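Local coordinates for DUF6844 domain-containing protein (Francisella tularensis subsp. tularensis, PDB 4QVR), which is of unknown function, though its signal sequence suggests that it is exported from the cytoplasm, at residues A125-T130 with G263-G268; Y153-S158 with I400-I405; L252-F257 with V270-D275; Y329-G334 with G443-W448. All blocks are in the same frame, centred on the assembly; numbering follows the deposited sequence.

Contacts 1 and 3 belong to one three-stranded antiparallel sheet, in which strand 264-273 runs between 117-126 and 251-261. Contact 3 is buried near the middle of the chain and rich in branched aliphatic side chains, whereas contact 1, about 23 Å away between centres, lies where the sheet frays into a partly exposed loop and depends mostly on backbone bonds. Contact 4 is a buried strand pair of a second, four-stranded sheet; its nearest atoms are about 6 Å from contact 3. Contact 2 joins helix 134-159 to the start of helix 402-415 and the loop just before it, by serine hydroxyls and isoleucines, and meets contact 3 where Tyr153 packs on Tyr273.

Contact 1: residues A125-T130 with G263-G268; sequences ASVNQT and GNAAIG
Ala125 and Ala265 form an antiparallel hydrogen-bonded pair, Ala125 N giving to Ala265 O at 3.0 Å and Ala265 N to Ala125 O at 2.9 Å, the second bond nearly straight (170° at the hydrogen). Ser126 and Asn264 follow as a non-hydrogen-bonded pair, after which Val127 N reaches Gly263 O at 3.0 Å, although strand 117-126 has already ended. Val127 spreads its two methyls over the other segment. CG1 rests on the methyl of Ala265, with Val127 CG1 4.1 Å from Ala265 CB, while Val127 CG2 lies 3.2 Å from Gly263 O, the same carbonyl oxygen that receives the Val127 N-H. The contact is the frayed end of a three-stranded antiparallel sheet: strand 264-273 is its middle strand, and Gly263, with its positive phi of 70°, belongs to the short turn that leads into it from strand 251-261. Ala125 and Ala265 project from the same face, where Ala125 meets Leu140 of helix 134-159. Val127 also touches this helix, at Ser137, whose hydroxyl is hydrogen-bonded to Ser126 O. Farther along the loop, Asn128 N is bound by Asn133 OD1.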
loop_
_atom_site.group_PDB
_atom_site.type_symbol
_atom_site.label_atom_id
_atom_site.label_comp_id
_atom_site.label_asym_id
_atom_site.label_seq_id
_atom_site.Cartn_x
_atom_site.Cartn_y
_atom_site.Cartn_z
ATOM N N ALA A 125 -8.136 4.610 -13.078
ATOM C CA ALA A 125 -8.922 5.827 -12.947
ATOM C C ALA A 125 -9.008 6.418 -14.306
ATOM O O ALA A 125 -8.107 6.201 -15.104
ATOM C CB ALA A 125 -8.250 6.806 -12.012
ATOM N N SER A 126 -10.080 7.164 -14.588
ATOM C CA SER A 126 -10.231 7.779 -15.915
ATOM C C SER A 126 -9.398 9.017 -15.937
ATOM O O SER A 126 -9.092 9.565 -14.876
ATOM C CB SER A 126 -11.681 8.172 -16.180
ATOM O OG SER A 126 -12.537 7.086 -15.893
ATOM N N VAL A 127 -8.991 9.432 -17.130
ATOM C CA VAL A 127 -8.281 10.704 -17.301
ATOM C C VAL A 127 -9.213 11.574 -18.139
ATOM O O VAL A 127 -10.169 11.047 -18.721
ATOM C CB VAL A 127 -6.926 10.569 -18.025
ATOM C CG1 VAL A 127 -5.978 9.710 -17.234
ATOM C CG2 VAL A 127 -7.101 10.031 -19.441
ATOM N N ASN A 128 -8.985 12.891 -18.196
ATOM C CA ASN A 128 -9.852 13.738 -19.039
ATOM C C ASN A 128 -9.393 13.711 -20.499
ATOM O O ASN A 128 -8.359 13.114 -20.823
ATOM C CB ASN A 128 -9.960 15.173 -18.503
ATOM C CG ASN A 128 -8.645 15.913 -18.515
ATOM O OD1 ASN A 128 -7.716 15.548 -19.218
ATOM N ND2 ASN A 128 -8.573 16.981 -17.740
ATOM N N GLN A 129 -10.175 14.359 -21.354
ATOM C CA GLN A 129 -9.940 14.450 -22.804
ATOM C C GLN A 129 -8.520 14.833 -23.208
ATOM O O GLN A 129 -7.915 14.204 -24.076
ATOM C CB GLN A 129 -10.877 15.519 -23.401
ATOM C CG GLN A 129 -12.364 15.321 -23.135
ATOM C CD GLN A 129 -12.912 14.025 -23.712
ATOM O OE1 GLN A 129 -12.190 13.254 -24.359
ATOM N NE2 GLN A 129 -14.207 13.782 -23.490
ATOM N N THR A 130 -8.025 15.898 -22.589
ATOM C CA THR A 130 -6.698 16.446 -22.853
ATOM C C THR A 130 -5.609 15.815 -21.975
ATOM O O THR A 130 -4.439 16.196 -22.048
ATOM C CB THR A 130 -6.717 17.974 -22.618
ATOM O OG1 THR A 130 -7.071 18.250 -21.255
ATOM C CG2 THR A 130 -7.742 18.650 -23.547
ATOM N N GLY A 263 -8.094 5.700 -22.483
ATOM C CA GLY A 263 -8.573 6.810 -21.665
ATOM C C GLY A 263 -8.391 6.655 -20.155
ATOM O O GLY A 263 -8.949 7.441 -19.398
ATOM N N ASN A 264 -7.621 5.660 -19.715
ATOM C CA ASN A 264 -7.352 5.458 -18.279
ATOM C C ASN A 264 -5.914 5.443 -17.923
ATOM O O ASN A 264 -5.035 5.258 -18.780
ATOM C CB ASN A 264 -7.881 4.099 -17.818
ATOM C CG ASN A 264 -9.384 4.019 -17.862
ATOM O OD1 ASN A 264 -10.086 4.900 -17.344
ATOM N ND2 ASN A 264 -9.893 2.961 -18.470
ATOM N N ALA A 265 -5.671 5.611 -16.627
ATOM C CA ALA A 265 -4.354 5.468 -16.073
ATOM C C ALA A 265 -4.514 4.262 -15.165
ATOM O O ALA A 265 -5.449 4.201 -14.390
ATOM C CB ALA A 265 -3.942 6.686 -15.278
ATOM N N ALA A 266 -3.620 3.300 -15.279
ATOM C CA ALA A 266 -3.678 2.096 -14.486
ATOM C C ALA A 266 -2.330 1.929 -13.766
ATOM O O ALA A 266 -1.236 2.126 -14.366
ATOM C CB ALA A 266 -3.944 0.901 -15.384
ATOM N N ILE A 267 -2.405 1.612 -12.488
ATOM C CA ILE A 267 -1.205 1.409 -11.681
ATOM C C ILE A 267 -1.186 -0.014 -11.103
ATOM O O ILE A 267 -2.198 -0.497 -10.609
ATOM C CB ILE A 267 -1.200 2.367 -10.451
ATOM C CG1 ILE A 267 -1.083 3.845 -10.835
ATOM C CG2 ILE A 267 -0.087 2.036 -9.489
ATOM C CD1 ILE A 267 0.276 4.286 -11.311
ATOM N N GLY A 268 -0.018 -0.657 -11.107
ATOM C CA GLY A 268 0.136 -1.954 -10.480
ATOM C C GLY A 268 1.130 -1.792 -9.337
ATOM O O GLY A 268 2.051 -0.983 -9.403
#

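Contact 2: residues Y153-S158 with I400-I405; sequences YISFIS and IDATDI
Ser155 and Ser158, one helical turn apart on helix 134-159, turn their hydroxyls to the backbone of Ile400, one to its carbonyl and the other to its amide. The Ser155 hydroxyl is the donor to the carbonyl; Ser155 OG lies 2.5 Å from Ile400 O, so short that the exact length is doubtful. Its chi1 of -176° swings OG off the helix and across to the incoming chain. Ser158 OG sits instead between its own backbone N and carbonyl carbon (chi1 69°), a position that folds it back over the helix, where it donates to Ser155 O at 2.6 Å. Ser158 OG in turn accepts a weak, bent bond from Ile400 N at 3.3 Å. Alongside it, the Ile400 CG1 branch rests against Ser158, 3.7 Å from Ser158 OG.

The apolar half lies to one side of these bonds. Ile154 and Ile405 cross obliquely, the end methyl of Ile405 coming over the CG2 branch of Ile154 (Ile405 CD1 to Ile154 CG2 3.7 Å) and on toward the backbone N of Ser155. Ala402 fills in at the first turn of helix 402-415, its CB 4.0 Å from Ser155 CB. Leu241 and Phe245 of helix 224-246 also touch Ile154, and Thr237 of that helix touches Ile400.

Two neutral hydroxyls thus bind the carbonyl and, weakly, the amide of Ile400, just ahead of helix 402-415. The donation to Ser155 O probably fixes the rotation of the Ser158 hydroxyl, and the entry to the helix is held by polar bonds without any ion pair between the segments.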
loop_
_atom_site.group_PDB
_atom_site.type_symbol
_atom_site.label_atom_id
_atom_site.label_comp_id
_atom_site.label_asym_id
_atom_site.label_seq_id
_atom_site.Cartn_x
_atom_site.Cartn_y
_atom_site.Cartn_z
ATOM N N TYR A 153 -4.144 -9.230 1.219
ATOM C CA TYR A 153 -3.233 -9.780 2.215
ATOM C C TYR A 153 -4.029 -10.147 3.478
ATOM O O TYR A 153 -3.906 -11.237 3.979
ATOM C CB TYR A 153 -2.104 -8.802 2.560
ATOM C CG TYR A 153 -1.346 -9.221 3.791
ATOM C CD1 TYR A 153 -0.442 -10.271 3.756
ATOM C CD2 TYR A 153 -1.527 -8.574 4.993
ATOM C CE1 TYR A 153 0.242 -10.682 4.903
ATOM C CE2 TYR A 153 -0.852 -8.978 6.132
ATOM C CZ TYR A 153 0.020 -10.036 6.086
ATOM O OH TYR A 153 0.681 -10.423 7.240
ATOM N N ILE A 154 -4.872 -9.244 3.967
ATOM C CA ILE A 154 -5.678 -9.531 5.152
ATOM C C ILE A 154 -6.593 -10.730 4.943
ATOM O O ILE A 154 -6.694 -11.614 5.799
ATOM C CB ILE A 154 -6.476 -8.285 5.584
ATOM C CG1 ILE A 154 -5.486 -7.222 6.085
ATOM C CG2 ILE A 154 -7.464 -8.635 6.699
ATOM C CD1 ILE A 154 -6.107 -5.862 6.304
ATOM N N SER A 155 -7.222 -10.773 3.785
ATOM C CA SER A 155 -8.117 -11.858 3.419
ATOM C C SER A 155 -7.367 -13.196 3.413
ATOM O O SER A 155 -7.865 -14.211 3.864
ATOM C CB SER A 155 -8.699 -11.569 2.029
ATOM O OG SER A 155 -9.655 -12.537 1.649
ATOM N N PHE A 156 -6.154 -13.167 2.897
ATOM C CA PHE A 156 -5.292 -14.330 2.836
ATOM C C PHE A 156 -4.917 -14.751 4.263
ATOM O O PHE A 156 -4.963 -15.920 4.601
ATOM C CB PHE A 156 -4.059 -13.982 2.009
ATOM C CG PHE A 156 -3.133 -15.116 1.831
ATOM C CD1 PHE A 156 -2.254 -15.469 2.848
ATOM C CD2 PHE A 156 -3.128 -15.836 0.643
ATOM C CE1 PHE A 156 -1.395 -16.540 2.697
ATOM C CE2 PHE A 156 -2.267 -16.911 0.483
ATOM C CZ PHE A 156 -1.402 -17.267 1.514
ATOM N N ILE A 157 -4.543 -13.798 5.104
ATOM C CA ILE A 157 -4.262 -14.109 6.494
ATOM C C ILE A 157 -5.486 -14.723 7.198
ATOM O O ILE A 157 -5.345 -15.700 7.940
ATOM C CB ILE A 157 -3.792 -12.861 7.268
ATOM C CG1 ILE A 157 -2.400 -12.472 6.811
ATOM C CG2 ILE A 157 -3.766 -13.122 8.769
ATOM C CD1 ILE A 157 -1.388 -13.596 6.960
ATOM N N SER A 158 -6.677 -14.180 6.955
ATOM C CA SER A 158 -7.894 -14.687 7.624
ATOM C C SER A 158 -8.223 -16.142 7.302
ATOM O O SER A 158 -8.824 -16.838 8.113
ATOM C CB SER A 158 -9.116 -13.828 7.296
ATOM O OG SER A 158 -9.500 -13.985 5.935
ATOM N N ILE A 400 -12.391 -14.327 4.322
ATOM C CA ILE A 400 -13.281 -13.172 4.327
ATOM C C ILE A 400 -13.076 -12.438 3.011
ATOM O O ILE A 400 -11.944 -12.306 2.566
ATOM C CB ILE A 400 -12.923 -12.215 5.490
ATOM C CG1 ILE A 400 -12.906 -12.971 6.832
ATOM C CG2 ILE A 400 -13.865 -11.013 5.519
ATOM C CD1 ILE A 400 -14.205 -13.674 7.180
ATOM N N ASP A 401 -14.160 -11.959 2.401
ATOM C CA ASP A 401 -14.078 -11.244 1.124
ATOM C C ASP A 401 -13.241 -9.988 1.230
ATOM O O ASP A 401 -13.509 -9.119 2.035
ATOM C CB ASP A 401 -15.477 -10.874 0.584
ATOM C CG ASP A 401 -16.189 -12.046 -0.103
ATOM O OD1 ASP A 401 -15.504 -12.982 -0.576
ATOM O OD2 ASP A 401 -17.441 -12.013 -0.206
ATOM N N ALA A 402 -12.231 -9.898 0.389
ATOM C CA ALA A 402 -11.348 -8.739 0.348
ATOM C C ALA A 402 -12.110 -7.481 -0.041
ATOM O O ALA A 402 -11.750 -6.399 0.379
ATOM C CB ALA A 402 -10.223 -8.980 -0.646
ATOM N N THR A 403 -13.151 -7.620 -0.858
ATOM C CA THR A 403 -13.934 -6.473 -1.282
ATOM C C THR A 403 -14.622 -5.807 -0.092
ATOM O O THR A 403 -14.791 -4.585 -0.064
ATOM C CB THR A 403 -14.940 -6.877 -2.352
ATOM O OG1 THR A 403 -15.653 -8.032 -1.916
ATOM C CG2 THR A 403 -14.204 -7.234 -3.624
ATOM N N ASP A 404 -15.005 -6.610 0.896
ATOM C CA ASP A 404 -15.590 -6.086 2.134
ATOM C C ASP A 404 -14.521 -5.360 2.981
ATOM O O ASP A 404 -14.772 -4.288 3.536
ATOM C CB ASP A 404 -16.210 -7.227 2.944
ATOM C CG ASP A 404 -17.374 -7.904 2.209
ATOM O OD1 ASP A 404 -18.129 -7.206 1.485
ATOM O OD2 ASP A 404 -17.541 -9.132 2.367
ATOM N N ILE A 405 -13.323 -5.940 3.041
ATOM C CA ILE A 405 -12.232 -5.374 3.823
ATOM C C ILE A 405 -11.775 -4.064 3.234
ATOM O O ILE A 405 -11.432 -3.133 3.952
ATOM C CB ILE A 405 -11.028 -6.340 3.846
ATOM C CG1 ILE A 405 -11.426 -7.626 4.567
ATOM C CG2 ILE A 405 -9.798 -5.692 4.485
ATOM C CD1 ILE A 405 -10.422 -8.752 4.441
#

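Contact 3: residues L252-F257 with V270-D275; sequences LPIKTF and VVIYSD
Ile254 and Ile272 meet with their side chains crossing at about a right angle. Ile254 CD1 is 3.2 Å from Ile272 CG2 and Ile254 CG2 is 3.5 Å from Ile272 CD1, both closer than usual for carbons; Ile254 has a second deposited conformer, so the tightness of both approaches is doubtful. Beside them, Ile254 CG1 meets Val270 CG1 at 4.1 Å. Val270 turns its other methyl, CG2, to the edge of the Phe257 ring, near the ring plane. Beneath these side chains, Leu252 and Ile272 exchange two backbone bonds. Ile254 N then gives to Val270 O at 2.9 Å, and Val270 N returns to Lys255 O, one residue farther on. This splits the partners of Val270 between two residues, and the extra residue, Ile254, has a helix-like psi of -19°, which takes up the added length of chain. Leu73 of helix 67-78 packs on Leu252, Ile254 and Ile272, while Ile106 of helix 94-108 meets Val270. The Lys255 amine leads away to Thr79, Asp80 and Ser81. The shift of register is a classic beta bulge, here in the hairpin of strands 251-261 and 264-273, whose helix-covered face forms part of the protein's interior.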
loop_
_atom_site.group_PDB
_atom_site.type_symbol
_atom_site.label_atom_id
_atom_site.label_comp_id
_atom_site.label_asym_id
_atom_site.label_seq_id
_atom_site.Cartn_x
_atom_site.Cartn_y
_atom_site.Cartn_z
ATOM N N LEU A 252 4.765 -4.048 2.747
ATOM C CA LEU A 252 5.436 -2.910 2.143
ATOM C C LEU A 252 5.447 -2.942 0.604
ATOM O O LEU A 252 5.648 -4.006 0.025
ATOM C CB LEU A 252 6.864 -3.004 2.628
ATOM C CG LEU A 252 7.839 -1.863 2.514
ATOM C CD1 LEU A 252 7.452 -0.806 3.537
ATOM C CD2 LEU A 252 9.231 -2.399 2.797
ATOM N N PRO A 253 5.224 -1.783 -0.058
ATOM C CA PRO A 253 5.322 -1.811 -1.527
ATOM C C PRO A 253 6.772 -1.885 -1.911
ATOM O O PRO A 253 7.619 -1.289 -1.228
ATOM C CB PRO A 253 4.755 -0.453 -1.982
ATOM C CG PRO A 253 4.353 0.286 -0.752
ATOM C CD PRO A 253 4.501 -0.609 0.447
ATOM N N ILE A 254 7.093 -2.595 -2.980
ATOM C CA ILE A 254 8.491 -2.637 -3.396
ATOM C C ILE A 254 8.720 -2.201 -4.817
ATOM O O ILE A 254 9.835 -1.817 -5.147
ATOM C CB ILE A 254 9.170 -3.981 -3.110
ATOM C CG1 ILE A 254 8.439 -5.123 -3.790
ATOM C CG2 ILE A 254 9.254 -4.205 -1.596
ATOM C CD1 ILE A 254 9.196 -6.420 -3.644
ATOM N N LYS A 255 7.658 -2.203 -5.625
ATOM C CA LYS A 255 7.732 -1.791 -6.987
ATOM C C LYS A 255 6.345 -1.402 -7.481
ATOM O O LYS A 255 5.355 -2.058 -7.154
ATOM C CB LYS A 255 8.202 -2.992 -7.813
ATOM C CG LYS A 255 8.468 -2.711 -9.294
ATOM C CD LYS A 255 9.750 -1.906 -9.446
ATOM C CE LYS A 255 9.878 -1.337 -10.842
ATOM N NZ LYS A 255 11.029 -0.422 -10.920
ATOM N N THR A 256 6.259 -0.312 -8.244
ATOM C CA THR A 256 5.004 0.100 -8.845
ATOM C C THR A 256 5.253 0.251 -10.318
ATOM O O THR A 256 6.397 0.434 -10.714
ATOM C CB THR A 256 4.482 1.417 -8.299
ATOM O OG1 THR A 256 5.543 2.382 -8.289
ATOM C CG2 THR A 256 3.987 1.234 -6.884
ATOM N N PHE A 257 4.176 0.190 -11.106
ATOM C CA PHE A 257 4.209 0.309 -12.561
ATOM C C PHE A 257 3.002 1.107 -13.051
ATOM O O PHE A 257 1.923 1.024 -12.458
ATOM C CB PHE A 257 4.076 -1.067 -13.231
ATOM C CG PHE A 257 5.184 -2.018 -12.907
ATOM C CD1 PHE A 257 6.338 -2.039 -13.674
ATOM C CD2 PHE A 257 5.055 -2.918 -11.874
ATOM C CE1 PHE A 257 7.363 -2.921 -13.387
ATOM C CE2 PHE A 257 6.070 -3.798 -11.586
ATOM C CZ PHE A 257 7.226 -3.793 -12.339
ATOM N N VAL A 270 3.373 -4.109 -6.426
ATOM C CA VAL A 270 3.824 -5.385 -5.927
ATOM C C VAL A 270 4.185 -5.093 -4.483
ATOM O O VAL A 270 4.949 -4.169 -4.218
ATOM C CB VAL A 270 5.086 -5.873 -6.687
ATOM C CG1 VAL A 270 5.696 -7.115 -6.025
ATOM C CG2 VAL A 270 4.751 -6.207 -8.120
ATOM N N VAL A 271 3.620 -5.865 -3.557
ATOM C CA VAL A 271 3.919 -5.724 -2.124
ATOM C C VAL A 271 4.540 -7.027 -1.550
ATOM O O VAL A 271 4.344 -8.117 -2.102
ATOM C CB VAL A 271 2.675 -5.347 -1.284
ATOM C CG1 VAL A 271 2.087 -3.980 -1.686
ATOM C CG2 VAL A 271 1.593 -6.434 -1.325
ATOM N N ILE A 272 5.325 -6.886 -0.474
ATOM C CA ILE A 272 5.908 -8.013 0.217
ATOM C C ILE A 272 5.608 -7.825 1.694
ATOM O O ILE A 272 5.427 -6.706 2.133
ATOM C CB ILE A 272 7.438 -8.063 0.101
ATOM C CG1 ILE A 272 8.026 -6.848 0.820
ATOM C CG2 ILE A 272 7.840 -8.190 -1.345
ATOM C CD1 ILE A 272 9.510 -6.736 0.785
ATOM N N TYR A 273 5.536 -8.922 2.445
ATOM C CA TYR A 273 5.352 -8.854 3.877
ATOM C C TYR A 273 6.657 -9.209 4.560
ATOM O O TYR A 273 7.310 -10.167 4.168
ATOM C CB TYR A 273 4.292 -9.829 4.391
ATOM C CG TYR A 273 4.217 -9.761 5.906
ATOM C CD1 TYR A 273 3.552 -8.735 6.531
ATOM C CD2 TYR A 273 4.859 -10.705 6.710
ATOM C CE1 TYR A 273 3.499 -8.644 7.919
ATOM C CE2 TYR A 273 4.795 -10.633 8.095
ATOM C CZ TYR A 273 4.117 -9.581 8.693
ATOM O OH TYR A 273 4.066 -9.465 10.071
ATOM N N SER A 274 6.997 -8.478 5.615
ATOM C CA SER A 274 8.213 -8.742 6.375
ATOM C C SER A 274 8.009 -8.539 7.868
ATOM O O SER A 274 7.696 -7.433 8.293
ATOM C CB SER A 274 9.358 -7.827 5.915
ATOM O OG SER A 274 10.420 -7.810 6.886
ATOM N N ASP A 275 8.175 -9.602 8.656
ATOM C CA ASP A 275 8.122 -9.486 10.129
ATOM C C ASP A 275 9.134 -8.472 10.608
ATOM O O ASP A 275 8.839 -7.672 11.480
ATOM C CB ASP A 275 8.431 -10.815 10.828
ATOM C CG ASP A 275 7.224 -11.714 10.942
ATOM O OD1 ASP A 275 6.115 -11.202 11.248
ATOM O OD2 ASP A 275 7.393 -12.943 10.773
#

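Contact 4: residues Y329-G334 with G443-W448; sequences YILAYG and GVVLKW
The indole of Trp448 is met at its edge, near the ring plane, by the end methyl of Ile330: Ile330 CD1 is 3.3 Å from Trp448 CE3 and almost as near to CZ3. The two side chains lie side by side and point the same way. On the opposite face of the sheet, the ring of Tyr333 runs alongside Val445, whose CG2 approaches it obliquely, 3.9 Å from Tyr333 CD1. The phenol oxygen of Tyr333 is hydrogen-bonded to that of Tyr304. The side chains of Tyr329 and Lys447 cross at about a right angle, Lys447 CE lying 3.4 Å from Tyr329 CB and oblique to the ring. An extended chain, with CG anti to the backbone N (chi1 -180°), carries this carbon of Lys447 so far along the strand. These residues sit on strands 328-337 and 440-448, the two inner strands of a four-stranded antiparallel sheet. Ile330 with Trp448, Ala332 with Leu446 and Gly334 with Val444 are the hydrogen-bonded pairs between the two segments. Leu446 N to Ala332 O measures 2.9 Å and is nearly straight (173° at the hydrogen), whereas Gly334 N to Val444 O stretches to 3.2 Å and bends to 140°. Helix 349-370 lies over the face of Ile330, Ala332, Leu446 and Trp448, with Leu364 touching the first two, Ala360 touching Leu446 and Ile368 meeting Trp448.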
loop_
_atom_site.group_PDB
_atom_site.type_symbol
_atom_site.label_atom_id
_atom_site.label_comp_id
_atom_site.label_asym_id
_atom_site.label_seq_id
_atom_site.Cartn_x
_atom_site.Cartn_y
_atom_site.Cartn_z
ATOM N N TYR A 329 15.178 4.616 6.446
ATOM C CA TYR A 329 14.531 5.854 6.142
ATOM C C TYR A 329 13.386 5.499 5.226
ATOM O O TYR A 329 13.377 4.438 4.602
ATOM C CB TYR A 329 15.521 6.830 5.491
ATOM C CG TYR A 329 16.155 6.271 4.248
ATOM C CD1 TYR A 329 15.411 6.094 3.104
ATOM C CD2 TYR A 329 17.489 5.921 4.215
ATOM C CE1 TYR A 329 15.967 5.583 1.960
ATOM C CE2 TYR A 329 18.057 5.407 3.061
ATOM C CZ TYR A 329 17.282 5.247 1.938
ATOM O OH TYR A 329 17.801 4.746 0.772
ATOM N N ILE A 330 12.418 6.391 5.134
ATOM C CA ILE A 330 11.274 6.157 4.300
ATOM C C ILE A 330 11.233 7.181 3.186
ATOM O O ILE A 330 11.339 8.370 3.443
ATOM C CB ILE A 330 10.006 6.242 5.147
ATOM C CG1 ILE A 330 10.077 5.140 6.213
ATOM C CG2 ILE A 330 8.763 6.098 4.269
ATOM C CD1 ILE A 330 9.190 5.368 7.404
ATOM N N LEU A 331 11.108 6.708 1.951
ATOM C CA LEU A 331 11.017 7.586 0.808
ATOM C C LEU A 331 9.568 7.614 0.410
ATOM O O LEU A 331 8.869 6.633 0.576
ATOM C CB LEU A 331 11.837 7.073 -0.352
ATOM C CG LEU A 331 13.318 6.886 -0.082
ATOM C CD1 LEU A 331 13.998 6.453 -1.373
ATOM C CD2 LEU A 331 13.919 8.167 0.427
ATOM N N ALA A 332 9.124 8.758 -0.086
ATOM C CA ALA A 332 7.764 8.949 -0.536
ATOM C C ALA A 332 7.833 9.674 -1.858
ATOM O O ALA A 332 8.474 10.734 -1.959
ATOM C CB ALA A 332 6.990 9.783 0.447
ATOM N N TYR A 333 7.171 9.103 -2.861
ATOM C CA TYR A 333 7.118 9.685 -4.196
ATOM C C TYR A 333 5.897 10.534 -4.386
ATOM O O TYR A 333 4.863 10.269 -3.801
ATOM C CB TYR A 333 7.063 8.579 -5.226
ATOM C CG TYR A 333 8.250 7.641 -5.179
ATOM C CD1 TYR A 333 9.473 8.022 -5.695
ATOM C CD2 TYR A 333 8.131 6.356 -4.653
ATOM C CE1 TYR A 333 10.574 7.159 -5.669
ATOM C CE2 TYR A 333 9.210 5.481 -4.646
ATOM C CZ TYR A 333 10.435 5.896 -5.146
ATOM O OH TYR A 333 11.511 5.042 -5.136
ATOM N N GLY A 334 5.993 11.529 -5.249
ATOM C CA GLY A 334 4.869 12.404 -5.524
ATOM C C GLY A 334 5.058 13.087 -6.842
ATOM O O GLY A 334 6.175 13.311 -7.261
ATOM N N GLY A 443 8.074 16.021 -10.233
ATOM C CA GLY A 443 8.049 15.036 -9.182
ATOM C C GLY A 443 9.060 15.319 -8.121
ATOM O O GLY A 443 10.008 16.089 -8.332
ATOM N N VAL A 444 8.837 14.709 -6.963
ATOM C CA VAL A 444 9.744 14.823 -5.833
ATOM C C VAL A 444 9.847 13.476 -5.156
ATOM O O VAL A 444 8.977 12.596 -5.334
ATOM C CB VAL A 444 9.259 15.840 -4.762
ATOM C CG1 VAL A 444 9.235 17.258 -5.314
ATOM C CG2 VAL A 444 7.884 15.459 -4.240
ATOM N N VAL A 445 10.927 13.325 -4.400
ATOM C CA VAL A 445 11.150 12.176 -3.551
ATOM C C VAL A 445 11.475 12.780 -2.211
ATOM O O VAL A 445 12.466 13.517 -2.070
ATOM C CB VAL A 445 12.323 11.297 -3.985
ATOM C CG1 VAL A 445 12.438 10.113 -3.034
ATOM C CG2 VAL A 445 12.143 10.820 -5.426
ATOM N N LEU A 446 10.622 12.505 -1.236
ATOM C CA LEU A 446 10.796 13.043 0.082
ATOM C C LEU A 446 11.334 11.942 0.961
ATOM O O LEU A 446 11.057 10.769 0.729
ATOM C CB LEU A 446 9.471 13.584 0.635
ATOM C CG LEU A 446 8.774 14.728 -0.124
ATOM C CD1 LEU A 446 7.605 15.270 0.690
ATOM C CD2 LEU A 446 9.712 15.870 -0.450
ATOM N N LYS A 447 12.133 12.335 1.950
ATOM C CA LYS A 447 12.710 11.402 2.909
ATOM C C LYS A 447 12.236 11.803 4.303
ATOM O O LYS A 447 12.373 12.962 4.703
ATOM C CB LYS A 447 14.236 11.427 2.877
ATOM C CG LYS A 447 14.871 10.462 3.867
ATOM C CD LYS A 447 16.327 10.791 4.122
ATOM C CE LYS A 447 16.914 9.897 5.207
ATOM N NZ LYS A 447 18.290 10.297 5.620
ATOM N N TRP A 448 11.679 10.829 5.016
ATOM C CA TRP A 448 11.162 10.997 6.358
ATOM C C TRP A 448 11.910 10.064 7.296
ATOM O O TRP A 448 12.110 8.890 6.984
ATOM C CB TRP A 448 9.672 10.655 6.387
ATOM C CG TRP A 448 9.038 10.757 7.741
ATOM C CD1 TRP A 448 8.941 11.873 8.515
ATOM C CD2 TRP A 448 8.359 9.723 8.445
ATOM N NE1 TRP A 448 8.278 11.590 9.675
ATOM C CE2 TRP A 448 7.899 10.276 9.653
ATOM C CE3 TRP A 448 8.107 8.381 8.183
ATOM C CZ2 TRP A 448 7.207 9.526 10.598
ATOM C CZ3 TRP A 448 7.421 7.638 9.120
ATOM C CH2 TRP A 448 6.973 8.211 10.310
#